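Local atomic coordinates of cytolethal distending toxin protein B (PDB entry 1SR4), a protein that probably acts as the DNase I-like nuclease subunit of a bacterial genotoxin, the cytolethal distending toxin of Haemophilus ducreyi. Residues R152-T157 / Y170-V175. Numbering follows the deposited sequence.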
ATOM      1  N   ARG B 152      -4.172  15.346 -24.695  1.00 16.30           N
ATOM      2  CA  ARG B 152      -4.832  16.274 -25.611  1.00 16.33           C
ATOM      3  C   ARG B 152      -6.281  15.866 -25.876  1.00 17.15           C
ATOM      4  O   ARG B 152      -7.183  16.712 -25.856  1.00 17.72           O
ATOM      5  CB  ARG B 152      -4.065  16.368 -26.941  1.00 19.39           C
ATOM      6  CG  ARG B 152      -4.803  17.188 -28.018  1.00 26.41           C
ATOM      7  CD  ARG B 152      -4.020  17.271 -29.327  1.00 30.17           C
ATOM      8  NE  ARG B 152      -3.591  15.953 -29.792  1.00 35.32           N
ATOM      9  CZ  ARG B 152      -4.421  14.973 -30.138  1.00 36.22           C
ATOM     10  NH1 ARG B 152      -5.730  15.162 -30.078  1.00 37.89           N
ATOM     11  NH2 ARG B 152      -3.943  13.798 -30.531  1.00 36.16           N
ATOM     12  N   ASN B 153      -6.530  14.581 -26.118  1.00 16.05           N
ATOM     13  CA  ASN B 153      -7.900  14.153 -26.384  1.00 14.31           C
ATOM     14  C   ASN B 153      -8.786  14.344 -25.152  1.00 16.29           C
ATOM     15  O   ASN B 153      -9.967  14.666 -25.275  1.00 16.36           O
ATOM     16  CB  ASN B 153      -7.947  12.696 -26.854  1.00 15.47           C
ATOM     17  CG  ASN B 153      -7.452  12.530 -28.284  1.00 17.68           C
ATOM     18  OD1 ASN B 153      -7.297  13.506 -29.010  1.00 17.70           O
ATOM     19  ND2 ASN B 153      -7.215  11.290 -28.697  1.00 18.00           N
ATOM     20  N   ILE B 154      -8.226  14.142 -23.965  1.00 16.07           N
ATOM     21  CA  ILE B 154      -9.003  14.341 -22.746  1.00 17.43           C
ATOM     22  C   ILE B 154      -9.340  15.830 -22.660  1.00 17.94           C
ATOM     23  O   ILE B 154     -10.477  16.204 -22.380  1.00 16.52           O
ATOM     24  CB  ILE B 154      -8.209  13.897 -21.485  1.00 17.36           C
ATOM     25  CG1 ILE B 154      -8.093  12.363 -21.467  1.00 15.04           C
ATOM     26  CG2 ILE B 154      -8.891  14.416 -20.214  1.00 16.12           C
ATOM     27  CD1 ILE B 154      -7.193  11.825 -20.375  1.00 13.30           C
ATOM     28  N   PHE B 155      -8.345  16.674 -22.919  1.00 18.19           N
ATOM     29  CA  PHE B 155      -8.539  18.127 -22.882  1.00 20.05           C
ATOM     30  C   PHE B 155      -9.670  18.577 -23.817  1.00 21.85           C
ATOM     31  O   PHE B 155     -10.601  19.270 -23.399  1.00 22.87           O
ATOM     32  CB  PHE B 155      -7.246  18.845 -23.286  1.00 20.97           C
ATOM     33  CG  PHE B 155      -7.383  20.347 -23.381  1.00 23.85           C
ATOM     34  CD1 PHE B 155      -7.442  21.130 -22.234  1.00 23.88           C
ATOM     35  CD2 PHE B 155      -7.472  20.973 -24.622  1.00 22.43           C
ATOM     36  CE1 PHE B 155      -7.589  22.520 -22.323  1.00 24.91           C
ATOM     37  CE2 PHE B 155      -7.617  22.354 -24.721  1.00 24.31           C
ATOM     38  CZ  PHE B 155      -7.677  23.129 -23.573  1.00 23.97           C
ATOM     39  N   THR B 156      -9.587  18.189 -25.085  1.00 21.77           N
ATOM     40  CA  THR B 156     -10.600  18.584 -26.062  1.00 24.57           C
ATOM     41  C   THR B 156     -11.972  18.035 -25.694  1.00 25.62           C
ATOM     42  O   THR B 156     -12.990  18.628 -26.041  1.00 25.42           O
ATOM     43  CB  THR B 156     -10.236  18.102 -27.472  1.00 25.10           C
ATOM     44  OG1 THR B 156     -10.242  16.674 -27.497  1.00 30.01           O
ATOM     45  CG2 THR B 156      -8.851  18.575 -27.855  1.00 24.97           C
ATOM     46  N   THR B 157     -11.996  16.902 -24.996  1.00 25.69           N
ATOM     47  CA  THR B 157     -13.247  16.291 -24.566  1.00 25.02           C
ATOM     48  C   THR B 157     -14.039  17.229 -23.665  1.00 26.02           C
ATOM     49  O   THR B 157     -15.265  17.298 -23.748  1.00 25.87           O
ATOM     50  CB  THR B 157     -12.991  14.989 -23.779  1.00 25.39           C
ATOM     51  OG1 THR B 157     -12.483  13.987 -24.663  1.00 24.21           O
ATOM     52  CG2 THR B 157     -14.274  14.492 -23.125  1.00 25.13           C
ATOM     53  N   TYR B 170     -15.942  21.662 -15.712  1.00 18.97           N
ATOM     54  CA  TYR B 170     -15.403  20.461 -15.074  1.00 18.74           C
ATOM     55  C   TYR B 170     -13.903  20.516 -14.832  1.00 18.26           C
ATOM     56  O   TYR B 170     -13.138  20.984 -15.678  1.00 18.10           O
ATOM     57  CB  TYR B 170     -15.677  19.217 -15.920  1.00 19.10           C
ATOM     58  CG  TYR B 170     -17.112  18.740 -15.999  1.00 18.50           C
ATOM     59  CD1 TYR B 170     -18.133  19.345 -15.263  1.00 20.39           C
ATOM     60  CD2 TYR B 170     -17.442  17.663 -16.813  1.00 19.47           C
ATOM     61  CE1 TYR B 170     -19.453  18.875 -15.345  1.00 20.92           C
ATOM     62  CE2 TYR B 170     -18.737  17.194 -16.904  1.00 19.91           C
ATOM     63  CZ  TYR B 170     -19.735  17.794 -16.173  1.00 21.40           C
ATOM     64  OH  TYR B 170     -21.001  17.280 -16.252  1.00 22.40           O
ATOM     65  N   SER B 171     -13.491  20.044 -13.664  1.00 17.04           N
ATOM     66  CA  SER B 171     -12.080  19.938 -13.350  1.00 15.67           C
ATOM     67  C   SER B 171     -11.800  18.457 -13.621  1.00 16.31           C
ATOM     68  O   SER B 171     -12.665  17.616 -13.380  1.00 15.83           O
ATOM     69  CB  SER B 171     -11.826  20.253 -11.874  1.00 16.71           C
ATOM     70  OG  SER B 171     -11.846  21.647 -11.629  1.00 18.84           O
ATOM     71  N   TRP B 172     -10.623  18.132 -14.141  1.00 15.75           N
ATOM     72  CA  TRP B 172     -10.282  16.737 -14.404  1.00 15.13           C
ATOM     73  C   TRP B 172      -8.840  16.443 -13.996  1.00 16.27           C
ATOM     74  O   TRP B 172      -7.984  17.324 -14.040  1.00 16.14           O
ATOM     75  CB  TRP B 172     -10.506  16.352 -15.875  1.00 13.31           C
ATOM     76  CG  TRP B 172      -9.921  17.271 -16.915  1.00 15.16           C
ATOM     77  CD1 TRP B 172     -10.554  18.308 -17.538  1.00 15.77           C
ATOM     78  CD2 TRP B 172      -8.618  17.186 -17.507  1.00 15.26           C
ATOM     79  NE1 TRP B 172      -9.732  18.865 -18.487  1.00 17.42           N
ATOM     80  CE2 TRP B 172      -8.537  18.196 -18.489  1.00 14.76           C
ATOM     81  CE3 TRP B 172      -7.507  16.354 -17.302  1.00 16.38           C
ATOM     82  CZ2 TRP B 172      -7.396  18.398 -19.270  1.00 16.44           C
ATOM     83  CZ3 TRP B 172      -6.364  16.555 -18.082  1.00 16.15           C
ATOM     84  CH2 TRP B 172      -6.324  17.570 -19.053  1.00 18.28           C
ATOM     85  N   MET B 173      -8.602  15.195 -13.599  1.00 14.66           N
ATOM     86  CA  MET B 173      -7.306  14.724 -13.123  1.00 15.52           C
ATOM     87  C   MET B 173      -7.000  13.365 -13.772  1.00 15.10           C
ATOM     88  O   MET B 173      -7.795  12.439 -13.666  1.00 15.31           O
ATOM     89  CB  MET B 173      -7.411  14.547 -11.615  1.00 17.01           C
ATOM     90  CG  MET B 173      -6.167  14.768 -10.846  1.00 22.96           C
ATOM     91  SD  MET B 173      -6.529  14.553  -9.090  1.00 23.91           S
ATOM     92  CE  MET B 173      -4.945  14.176  -8.543  1.00 20.03           C
ATOM     93  N   VAL B 174      -5.846  13.254 -14.422  1.00 14.43           N
ATOM     94  CA  VAL B 174      -5.430  12.025 -15.091  1.00 13.45           C
ATOM     95  C   VAL B 174      -4.304  11.449 -14.228  1.00 13.74           C
ATOM     96  O   VAL B 174      -3.245  12.053 -14.106  1.00 13.32           O
ATOM     97  CB  VAL B 174      -4.927  12.342 -16.514  1.00 12.71           C
ATOM     98  CG1 VAL B 174      -4.505  11.065 -17.216  1.00 13.78           C
ATOM     99  CG2 VAL B 174      -6.031  13.047 -17.289  1.00 12.85           C
ATOM    100  N   VAL B 175      -4.551  10.285 -13.632  1.00 14.93           N
ATOM    101  CA  VAL B 175      -3.604   9.660 -12.704  1.00 13.68           C
ATOM    102  C   VAL B 175      -3.215   8.234 -13.070  1.00 12.40           C
ATOM    103  O   VAL B 175      -4.071   7.401 -13.351  1.00 11.24           O
ATOM    104  CB  VAL B 175      -4.216   9.612 -11.291  1.00 15.30           C
ATOM    105  CG1 VAL B 175      -3.177   9.164 -10.271  1.00 14.15           C
ATOM    106  CG2 VAL B 175      -4.801  10.987 -10.943  1.00 15.03           C
TER
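Helix 147-159, through I154 and F155, lies nearly antiparallel to strand 171-175 (165° between the local axes, which come within 10.3 Å of each other) and packs on W172 and V174. The helix links strand 132-138 to its parallel neighbour 171-175 in one sheet, which makes this a beta-alpha-beta crossover within the DNase I-like fold. No hydrogen bond joins the two segments; the interface is apolar, burying 205 Å² in total. W172 and V174, two residues apart, both direct CB toward the helix, whereas M173 between them points away. I154 meets both through separate branches. Its CG2, anti to the backbone N, sits over one face of the indole, 3.8 Å from the centroid of the six-membered ring and 13° off the ring normal, which defines a CH-pi contact. The other branch runs to CD1, which meets V174 CG2 tip to tip at 3.5 Å, while F135 of strand 132-138 also touches I154. F155 approaches the indole differently: its CA lies 3.8 Å from W172 CZ2, and CZ2 in turn is 4.0 Å from F155 CD1, at the edge of the phenyl ring and near its plane, so the two rings do not stack face to face. The indole is also tied to the last turn of the helix by a hydrogen bond from W172 NE1 to N159 OD1.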